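PDB 3RFX: uronate dehydrogenase, which catalyses the NAD-dependent oxidation of uronic acids, as a Rossmann-fold dehydrogenase of the NAD-dependent epimerase/dehydratase family. Local coordinates for residues A[171-175]-A[250-256]; A[179-184]-A[224-230]. The protein carries 1 engineered substitution. All coordinates share one frame; numbering follows the deposited sequence.

Contact 1: residues A[171-175]-A[250-256]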
ATOM      1  N   ASN A 171      33.021  10.647   6.380  1.00 19.03           N
ATOM      2  CA  ASN A 171      34.080  11.400   5.692  1.00 23.92           C
ATOM      3  C   ASN A 171      33.791  11.799   4.253  1.00 22.39           C
ATOM      4  O   ASN A 171      34.683  12.250   3.541  1.00 21.82           O
ATOM      5  CB  ASN A 171      35.418  10.674   5.758  1.00 30.70           C
ATOM      6  CG  ASN A 171      35.340   9.277   5.226  1.00 31.18           C
ATOM      7  OD1 ASN A 171      34.965   9.064   4.073  1.00 36.87           O
ATOM      8  ND2 ASN A 171      35.693   8.299   6.063  1.00 36.37           N
ATOM      9  N   ASN A 172      32.550  11.627   3.823  1.00 16.24           N
ATOM     10  CA  ASN A 172      32.123  12.180   2.550  1.00 17.30           C
ATOM     11  C   ASN A 172      30.615  12.406   2.566  1.00 18.44           C
ATOM     12  O   ASN A 172      29.938  12.040   3.538  1.00 16.36           O
ATOM     13  CB  ASN A 172      32.575  11.302   1.371  1.00 15.27           C
ATOM     14  CG  ASN A 172      31.903   9.939   1.349  1.00 19.52           C
ATOM     15  OD1 ASN A 172      30.707   9.812   1.601  1.00 14.73           O
ATOM     16  ND2 ASN A 172      32.674   8.910   1.013  1.00 19.15           N
ATOM     17  N   TYR A 173      30.092  13.005   1.505  1.00 13.89           N
ATOM     18  CA  TYR A 173      28.688  13.425   1.490  1.00 14.78           C
ATOM     19  C   TYR A 173      27.725  12.251   1.675  1.00 13.22           C
ATOM     20  O   TYR A 173      26.714  12.365   2.374  1.00 14.57           O
ATOM     21  CB  TYR A 173      28.343  14.183   0.202  1.00 16.52           C
ATOM     22  CG  TYR A 173      27.065  14.989   0.343  1.00 16.01           C
ATOM     23  CD1 TYR A 173      27.102  16.314   0.764  1.00 19.58           C
ATOM     24  CD2 TYR A 173      25.824  14.411   0.092  1.00 17.51           C
ATOM     25  CE1 TYR A 173      25.931  17.050   0.920  1.00 17.48           C
ATOM     26  CE2 TYR A 173      24.648  15.137   0.251  1.00 18.17           C
ATOM     27  CZ  TYR A 173      24.712  16.455   0.667  1.00 18.99           C
ATOM     28  OH  TYR A 173      23.545  17.178   0.827  1.00 19.61           O
ATOM     29  N   ARG A 174      28.034  11.136   1.025  1.00 14.01           N
ATOM     30  CA  ARG A 174      27.197   9.936   1.117  1.00 13.48           C
ATOM     31  C   ARG A 174      27.058   9.464   2.564  1.00 12.23           C
ATOM     32  O   ARG A 174      25.980   9.030   2.985  1.00 11.88           O
ATOM     33  CB  ARG A 174      27.766   8.822   0.232  1.00 14.08           C
ATOM     34  CG  ARG A 174      27.027   7.479   0.323  1.00 12.98           C
ATOM     35  CD  ARG A 174      27.450   6.557  -0.825  1.00 14.19           C
ATOM     36  NE  ARG A 174      26.960   5.183  -0.670  1.00 13.99           N
ATOM     37  CZ  ARG A 174      27.562   4.243   0.054  1.00 18.73           C
ATOM     38  NH1 ARG A 174      28.685   4.516   0.706  1.00 14.84           N
ATOM     39  NH2 ARG A 174      27.034   3.023   0.133  1.00 14.91           N
ATOM     40  N   MET A 175      28.141   9.544   3.330  1.00 12.38           N
ATOM     41  CA  MET A 175      28.107   9.065   4.715  1.00 13.27           C
ATOM     42  C   MET A 175      27.245   9.910   5.634  1.00 14.31           C
ATOM     43  O   MET A 175      26.929   9.499   6.752  1.00 12.19           O
ATOM     44  CB  MET A 175      29.519   8.918   5.287  1.00 13.21           C
ATOM     45  CG  MET A 175      30.327   7.863   4.564  1.00 15.57           C
ATOM     46  SD  MET A 175      31.814   7.449   5.491  1.00 17.99           S
ATOM     47  CE  MET A 175      32.749   6.600   4.221  1.00 21.26           C
ATOM     48  N   LEU A 250      28.520   8.848  -6.306  1.00 13.85           N
ATOM     49  CA  LEU A 250      28.564   9.122  -4.872  1.00 17.43           C
ATOM     50  C   LEU A 250      27.310   9.814  -4.328  1.00 17.03           C
ATOM     51  O   LEU A 250      26.951   9.617  -3.165  1.00 17.07           O
ATOM     52  CB  LEU A 250      29.784   9.981  -4.516  1.00 17.00           C
ATOM     53  CG  LEU A 250      29.903  10.372  -3.035  1.00 19.67           C
ATOM     54  CD1 LEU A 250      30.383   9.193  -2.196  1.00 18.34           C
ATOM     55  CD2 LEU A 250      30.837  11.568  -2.859  1.00 25.78           C
ATOM     56  N   VAL A 251      26.662  10.637  -5.151  1.00 13.63           N
ATOM     57  CA  VAL A 251      25.427  11.289  -4.728  1.00 14.05           C
ATOM     58  C   VAL A 251      24.190  10.893  -5.546  1.00 16.03           C
ATOM     59  O   VAL A 251      23.137  11.509  -5.406  1.00 18.39           O
ATOM     60  CB  VAL A 251      25.568  12.816  -4.725  1.00 15.92           C
ATOM     61  CG1 VAL A 251      26.611  13.250  -3.671  1.00 16.94           C
ATOM     62  CG2 VAL A 251      25.952  13.323  -6.124  1.00 16.18           C
ATOM     63  N   ARG A 252      24.309   9.874  -6.391  1.00 12.86           N
ATOM     64  CA  ARG A 252      23.175   9.461  -7.224  1.00 13.63           C
ATOM     65  C   ARG A 252      22.589   8.103  -6.842  1.00 15.33           C
ATOM     66  O   ARG A 252      21.382   7.882  -6.974  1.00 16.15           O
ATOM     67  CB  ARG A 252      23.572   9.441  -8.701  1.00 13.12           C
ATOM     68  CG  ARG A 252      23.702  10.845  -9.309  1.00 17.34           C
ATOM     69  CD  ARG A 252      24.289  10.761 -10.710  1.00 24.54           C
ATOM     70  NE  ARG A 252      23.528   9.845 -11.563  1.00 31.26           N
ATOM     71  CZ  ARG A 252      23.939   9.395 -12.748  1.00 29.48           C
ATOM     72  NH1 ARG A 252      25.110   9.776 -13.245  1.00 37.27           N
ATOM     73  NH2 ARG A 252      23.176   8.562 -13.436  1.00 34.50           N
ATOM     74  N   PHE A 253      23.453   7.206  -6.379  1.00 12.80           N
ATOM     75  CA  PHE A 253      23.066   5.824  -6.107  1.00 12.59           C
ATOM     76  C   PHE A 253      23.380   5.442  -4.681  1.00 13.14           C
ATOM     77  O   PHE A 253      24.407   5.846  -4.128  1.00 12.78           O
ATOM     78  CB  PHE A 253      23.768   4.867  -7.069  1.00 11.28           C
ATOM     79  CG  PHE A 253      23.393   5.087  -8.503  1.00 15.38           C
ATOM     80  CD1 PHE A 253      22.226   4.549  -9.017  1.00 13.32           C
ATOM     81  CD2 PHE A 253      24.198   5.854  -9.331  1.00 18.01           C
ATOM     82  CE1 PHE A 253      21.872   4.751 -10.341  1.00 21.15           C
ATOM     83  CE2 PHE A 253      23.850   6.061 -10.653  1.00 19.65           C
ATOM     84  CZ  PHE A 253      22.685   5.515 -11.156  1.00 22.85           C
ATOM     85  N   GLN A 254      22.501   4.648  -4.076  1.00 10.98           N
ATOM     86  CA  GLN A 254      22.700   4.278  -2.678  1.00 12.08           C
ATOM     87  C   GLN A 254      23.988   3.476  -2.450  1.00 11.12           C
ATOM     88  O   GLN A 254      24.611   3.579  -1.387  1.00 12.87           O
ATOM     89  CB  GLN A 254      21.452   3.568  -2.131  1.00 10.50           C
ATOM     90  CG  GLN A 254      20.260   4.524  -2.145  1.00 12.53           C
ATOM     91  CD  GLN A 254      19.113   4.077  -1.265  1.00 13.56           C
ATOM     92  OE1 GLN A 254      19.294   3.256  -0.366  1.00 10.89           O
ATOM     93  NE2 GLN A 254      17.928   4.633  -1.510  1.00 12.26           N
ATOM     94  N   GLY A 255      24.403   2.726  -3.464  1.00 11.57           N
ATOM     95  CA  GLY A 255      25.659   1.993  -3.427  1.00 11.89           C
ATOM     96  C   GLY A 255      26.877   2.848  -3.757  1.00 16.08           C
ATOM     97  O   GLY A 255      28.014   2.364  -3.735  1.00 14.59           O
ATOM     98  N   GLY A 256      26.659   4.126  -4.045  1.00 13.71           N
ATOM     99  CA  GLY A 256      27.772   5.013  -4.357  1.00 13.37           C
ATOM    100  C   GLY A 256      28.569   4.537  -5.560  1.00 14.14           C
ATOM    101  O   GLY A 256      27.996   4.021  -6.521  1.00 13.69           O
TER
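R174 and L250 bring the two backbones nearest, their CA atoms 6.2 Å apart, where the approach to helix 175-178 meets a loop that closes in a type I beta turn from F253 to G256. R174 and L250 contribute the largest shares of the contact, and R174 makes its two hydrogen bonds. Its chain runs extended from CG to NE, with CG anti to the backbone N (chi1 176°), long enough to span the gap and present the guanidinium side-on to the turn. NE and NH2 both donate to Q254 O, each at 2.9 Å. The acceptor lies in the guanidinium plane, but the two N-H groups meet the carbonyl differently: NH2 in the carbonyl plane, NE well above it. An arginine suits this place because two N-H groups converge on one backbone oxygen. G255 O lies over one face of the guanidinium, and G256, with positive phi and no side chain, lets R174 CD come to 3.9 Å from its CA. Nearer the backbone, L250 CD1 packs 3.6 Å from R174 CB and also touches the N172 amide. N172 OD1 accepts from M175 N at 3.1 Å, capping the turn into the helix. Y173 CD2 meets V251 CG1 at 4.0 Å, while the Y173 OH is hydrogen-bonded to R234 NH1. The contact thus joins the loop between strand 158-163 and helix 175-178 to the loop after helix 234-238, and P196 of the second subunit packs on Y173 and V251.

Contact 2: residues A[179-184]-A[224-230]. With PO4 (phosphate ion), chain F.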
ATOM      1  N   TRP A 179      26.276   6.603   7.375  1.00 13.20           N
ATOM      2  CA  TRP A 179      27.135   6.371   8.536  1.00 12.88           C
ATOM      3  C   TRP A 179      26.458   5.483   9.564  1.00 13.52           C
ATOM      4  O   TRP A 179      25.300   5.695   9.917  1.00 13.06           O
ATOM      5  CB  TRP A 179      27.515   7.688   9.209  1.00 13.77           C
ATOM      6  CG  TRP A 179      28.555   7.546  10.301  1.00 12.22           C
ATOM      7  CD1 TRP A 179      29.725   6.844  10.234  1.00 14.43           C
ATOM      8  CD2 TRP A 179      28.518   8.143  11.601  1.00 12.83           C
ATOM      9  NE1 TRP A 179      30.417   6.963  11.420  1.00 14.80           N
ATOM     10  CE2 TRP A 179      29.695   7.755  12.275  1.00 13.55           C
ATOM     11  CE3 TRP A 179      27.600   8.970  12.265  1.00 14.11           C
ATOM     12  CZ2 TRP A 179      29.982   8.169  13.574  1.00 13.74           C
ATOM     13  CZ3 TRP A 179      27.882   9.377  13.553  1.00 12.89           C
ATOM     14  CH2 TRP A 179      29.067   8.976  14.197  1.00 16.22           C
ATOM     15  N   PHE A 180      27.211   4.496  10.038  1.00 13.92           N
ATOM     16  CA  PHE A 180      26.775   3.594  11.107  1.00 13.50           C
ATOM     17  C   PHE A 180      27.890   3.638  12.142  1.00 13.30           C
ATOM     18  O   PHE A 180      28.956   3.066  11.919  1.00 15.33           O
ATOM     19  CB  PHE A 180      26.655   2.182  10.546  1.00 12.46           C
ATOM     20  CG  PHE A 180      25.889   1.215  11.434  1.00 13.81           C
ATOM     21  CD1 PHE A 180      25.063   1.673  12.456  1.00 13.12           C
ATOM     22  CD2 PHE A 180      25.975  -0.149  11.203  1.00 15.93           C
ATOM     23  CE1 PHE A 180      24.346   0.768  13.252  1.00 17.10           C
ATOM     24  CE2 PHE A 180      25.258  -1.057  11.984  1.00 15.72           C
ATOM     25  CZ  PHE A 180      24.447  -0.598  13.000  1.00 15.74           C
ATOM     26  N   SER A 181      27.669   4.330  13.253  1.00 13.65           N
ATOM     27  CA  SER A 181      28.742   4.515  14.235  1.00 14.73           C
ATOM     28  C   SER A 181      29.109   3.196  14.921  1.00 20.24           C
ATOM     29  O   SER A 181      28.302   2.270  14.978  1.00 14.45           O
ATOM     30  CB  SER A 181      28.348   5.540  15.293  1.00 17.11           C
ATOM     31  OG  SER A 181      27.345   5.008  16.157  1.00 17.38           O
ATOM     32  N   HIS A 182      30.330   3.114  15.442  1.00 15.89           N
ATOM     33  CA  HIS A 182      30.722   1.944  16.221  1.00 18.75           C
ATOM     34  C   HIS A 182      29.768   1.726  17.390  1.00 16.32           C
ATOM     35  O   HIS A 182      29.296   0.604  17.607  1.00 17.46           O
ATOM     36  CB  HIS A 182      32.161   2.080  16.724  1.00 18.54           C
ATOM     37  CG  HIS A 182      33.180   2.049  15.633  1.00 20.36           C
ATOM     38  ND1 HIS A 182      34.465   2.517  15.803  1.00 23.46           N
ATOM     39  CD2 HIS A 182      33.102   1.616  14.353  1.00 19.68           C
ATOM     40  CE1 HIS A 182      35.137   2.362  14.677  1.00 22.07           C
ATOM     41  NE2 HIS A 182      34.334   1.819  13.782  1.00 23.43           N
ATOM     42  N   ASP A 183      29.471   2.793  18.127  1.00 17.50           N
ATOM     43  CA  ASP A 183      28.553   2.702  19.262  1.00 18.75           C
ATOM     44  C   ASP A 183      27.196   2.121  18.868  1.00 21.04           C
ATOM     45  O   ASP A 183      26.629   1.304  19.599  1.00 17.19           O
ATOM     46  CB  ASP A 183      28.326   4.068  19.907  1.00 18.84           C
ATOM     47  CG  ASP A 183      29.457   4.483  20.835  1.00 24.34           C
ATOM     48  OD1 ASP A 183      30.376   3.674  21.083  1.00 22.62           O
ATOM     49  OD2 ASP A 183      29.410   5.629  21.322  1.00 23.66           O
ATOM     50  N   ASP A 184      26.655   2.568  17.737  1.00 15.63           N
ATOM     51  CA  ASP A 184      25.323   2.107  17.321  1.00 18.63           C
ATOM     52  C   ASP A 184      25.328   0.669  16.810  1.00 15.95           C
ATOM     53  O   ASP A 184      24.352  -0.058  16.986  1.00 16.09           O
ATOM     54  CB  ASP A 184      24.692   3.066  16.295  1.00 16.32           C
ATOM     55  CG  ASP A 184      24.211   4.364  16.929  1.00 17.77           C
ATOM     56  OD1 ASP A 184      23.899   4.368  18.135  1.00 18.02           O
ATOM     57  OD2 ASP A 184      24.130   5.391  16.223  1.00 18.27           O
ATOM     58  N   TRP A 224      15.639  -1.325  19.740  1.00 18.37           N
ATOM     59  CA  TRP A 224      16.921  -0.688  19.430  1.00 16.79           C
ATOM     60  C   TRP A 224      16.717   0.626  18.696  1.00 18.09           C
ATOM     61  O   TRP A 224      16.135   0.654  17.609  1.00 18.01           O
ATOM     62  CB  TRP A 224      17.813  -1.616  18.595  1.00 17.20           C
ATOM     63  CG  TRP A 224      19.057  -0.932  18.070  1.00 17.60           C
ATOM     64  CD1 TRP A 224      20.158  -0.559  18.792  1.00 18.06           C
ATOM     65  CD2 TRP A 224      19.308  -0.528  16.714  1.00 15.05           C
ATOM     66  NE1 TRP A 224      21.080   0.054  17.966  1.00 17.12           N
ATOM     67  CE2 TRP A 224      20.585   0.078  16.688  1.00 17.07           C
ATOM     68  CE3 TRP A 224      18.578  -0.618  15.523  1.00 16.20           C
ATOM     69  CZ2 TRP A 224      21.146   0.591  15.517  1.00 16.72           C
ATOM     70  CZ3 TRP A 224      19.138  -0.109  14.354  1.00 17.19           C
ATOM     71  CH2 TRP A 224      20.415   0.483  14.363  1.00 16.28           C
ATOM     72  N   LYS A 225      17.187   1.709  19.302  1.00 18.74           N
ATOM     73  CA  LYS A 225      17.178   3.039  18.684  1.00 20.52           C
ATOM     74  C   LYS A 225      18.608   3.576  18.638  1.00 17.98           C
ATOM     75  O   LYS A 225      19.204   3.838  19.682  1.00 17.75           O
ATOM     76  CB  LYS A 225      16.322   4.010  19.501  1.00 22.35           C
ATOM     77  CG  LYS A 225      14.849   3.631  19.621  1.00 26.79           C
ATOM     78  CD  LYS A 225      14.059   3.978  18.362  1.00 30.21           C
ATOM     79  CE  LYS A 225      12.583   3.647  18.554  1.00 35.35           C
ATOM     80  NZ  LYS A 225      11.698   4.311  17.559  1.00 34.09           N
ATOM     81  N   PRO A 226      19.169   3.741  17.436  1.00 16.90           N
ATOM     82  CA  PRO A 226      20.528   4.302  17.376  1.00 16.40           C
ATOM     83  C   PRO A 226      20.568   5.725  17.930  1.00 17.80           C
ATOM     84  O   PRO A 226      19.558   6.427  17.883  1.00 15.79           O
ATOM     85  CB  PRO A 226      20.864   4.282  15.881  1.00 17.51           C
ATOM     86  CG  PRO A 226      19.555   4.153  15.174  1.00 17.71           C
ATOM     87  CD  PRO A 226      18.613   3.442  16.105  1.00 18.13           C
ATOM     88  N   LYS A 227      21.719   6.146  18.449  1.00 18.21           N
ATOM     89  CA  LYS A 227      21.822   7.424  19.149  1.00 18.41           C
ATOM     90  C   LYS A 227      22.702   8.455  18.430  1.00 18.15           C
ATOM     91  O   LYS A 227      22.573   9.653  18.668  1.00 17.43           O
ATOM     92  CB  LYS A 227      22.357   7.210  20.572  1.00 21.99           C
ATOM     93  CG  LYS A 227      21.499   6.287  21.428  1.00 32.02           C
ATOM     94  CD  LYS A 227      20.074   6.820  21.536  1.00 38.27           C
ATOM     95  CE  LYS A 227      19.156   5.839  22.263  1.00 39.81           C
ATOM     96  NZ  LYS A 227      17.779   6.387  22.378  1.00 43.43           N
ATOM     97  N   ASP A 228      23.598   8.001  17.565  1.00 16.11           N
ATOM     98  CA  ASP A 228      24.499   8.943  16.892  1.00 16.15           C
ATOM     99  C   ASP A 228      23.838   9.514  15.639  1.00 17.75           C
ATOM    100  O   ASP A 228      22.860   8.960  15.151  1.00 15.64           O
ATOM    101  CB  ASP A 228      25.828   8.273  16.578  1.00 12.03           C
ATOM    102  CG  ASP A 228      26.630   7.969  17.843  1.00 22.40           C
ATOM    103  OD1 ASP A 228      26.723   8.861  18.714  1.00 28.05           O
ATOM    104  OD2 ASP A 228      27.161   6.849  17.969  1.00 21.30           O
ATOM    105  N   ASN A 229      24.364  10.628  15.131  1.00 15.43           N
ATOM    106  CA  ASN A 229      23.716  11.332  14.024  1.00 13.08           C
ATOM    107  C   ASN A 229      24.793  11.963  13.149  1.00 14.26           C
ATOM    108  O   ASN A 229      25.512  12.869  13.593  1.00 14.34           O
ATOM    109  CB  ASN A 229      22.796  12.411  14.590  1.00 15.76           C
ATOM    110  CG  ASN A 229      21.936  13.087  13.527  1.00 16.51           C
ATOM    111  OD1 ASN A 229      22.176  12.960  12.325  1.00 14.17           O
ATOM    112  ND2 ASN A 229      20.918  13.807  13.980  1.00 17.86           N
ATOM    113  N   ALA A 230      24.901  11.486  11.915  1.00 11.58           N
ATOM    114  CA  ALA A 230      25.938  11.954  11.001  1.00 14.26           C
ATOM    115  C   ALA A 230      25.796  13.441  10.673  1.00 16.16           C
ATOM    116  O   ALA A 230      26.762  14.095  10.267  1.00 15.60           O
ATOM    117  CB  ALA A 230      25.916  11.125   9.723  1.00 12.75           C
TER
HETATM  118  P   PO4 F 269      36.027   2.865  18.998  0.13 39.95           P
HETATM  119  O1  PO4 F 269      35.209   3.699  18.040  0.83 42.13           O
HETATM  120  O2  PO4 F 269      36.145   3.591  20.316  0.65 42.56           O
HETATM  121  O3  PO4 F 269      35.348   1.537  19.226  1.00 38.34           O
HETATM  122  O4  PO4 F 269      37.400   2.629  18.415  1.00 50.02           O
HETATM  123  O   HOH W   1      29.919   7.548  18.485  1.00 34.51           O
HETATM  124  O   HOH W   2      27.043   7.306  21.283  1.00 34.79           O
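D184 faces the backbone of K227 and D228 from the first turn of helix 182-194, whose N-cap is S181, in this Rossmann-fold enzyme. Its carboxylate receives two successive amides: K227 N reaches OD1 at 2.8 Å, on the syn side but 33° out of plane, while D228 N uses the syn lone pair of OD2. An aspartate suits this position because its two oxygens can take neighbouring N-H groups; OD2 also bonds to S207. The D184 and D228 carboxylates are turned 41° apart, and P226 CB packs against D184 CG. Beside them, W179 sets CE3 3.7 Å from A230 CB, the small alanine accommodating the broad indole, whose NE1 bonds to T167 O. F180 lays its ring edge towards W224, with CE1 3.9 Å from CZ2. On the outer side, one water links D183 OD2 to D228 OD1, while a second, bound to D228 OD2, reaches D183 OD2 only weakly; D183 OD1 forms a salt bridge with R22. The bond from S181 OG to D228 OD2 is 2.6 Å long and meets the anti lone pair of D228 OD2; with OG between the backbone N and the carbonyl carbon (chi1 71°), the same serine oxygen caps the helix by accepting from D184 N at 3.0 Å.

Contact 2 is nested within the chain loop closed by contact 1: the order is 171-175, 179-184, 224-230 and 250-256. Their centres lie about 18 Å apart, and helix 175-178 leads from the first segment of one to that of the other. They also touch directly, M175 O packing 3.5 Å from A230 CB. Both build on the same region at the edge of the parallel sheet, and helix 234-238 lies between their later segments in the chain. Contact 1 is the more peripheral, about 18 Å from the chain centre against 14 Å for contact 2. Together they join the chain after strand 158-163 to the late loops beside the NAD-binding Rossmann core.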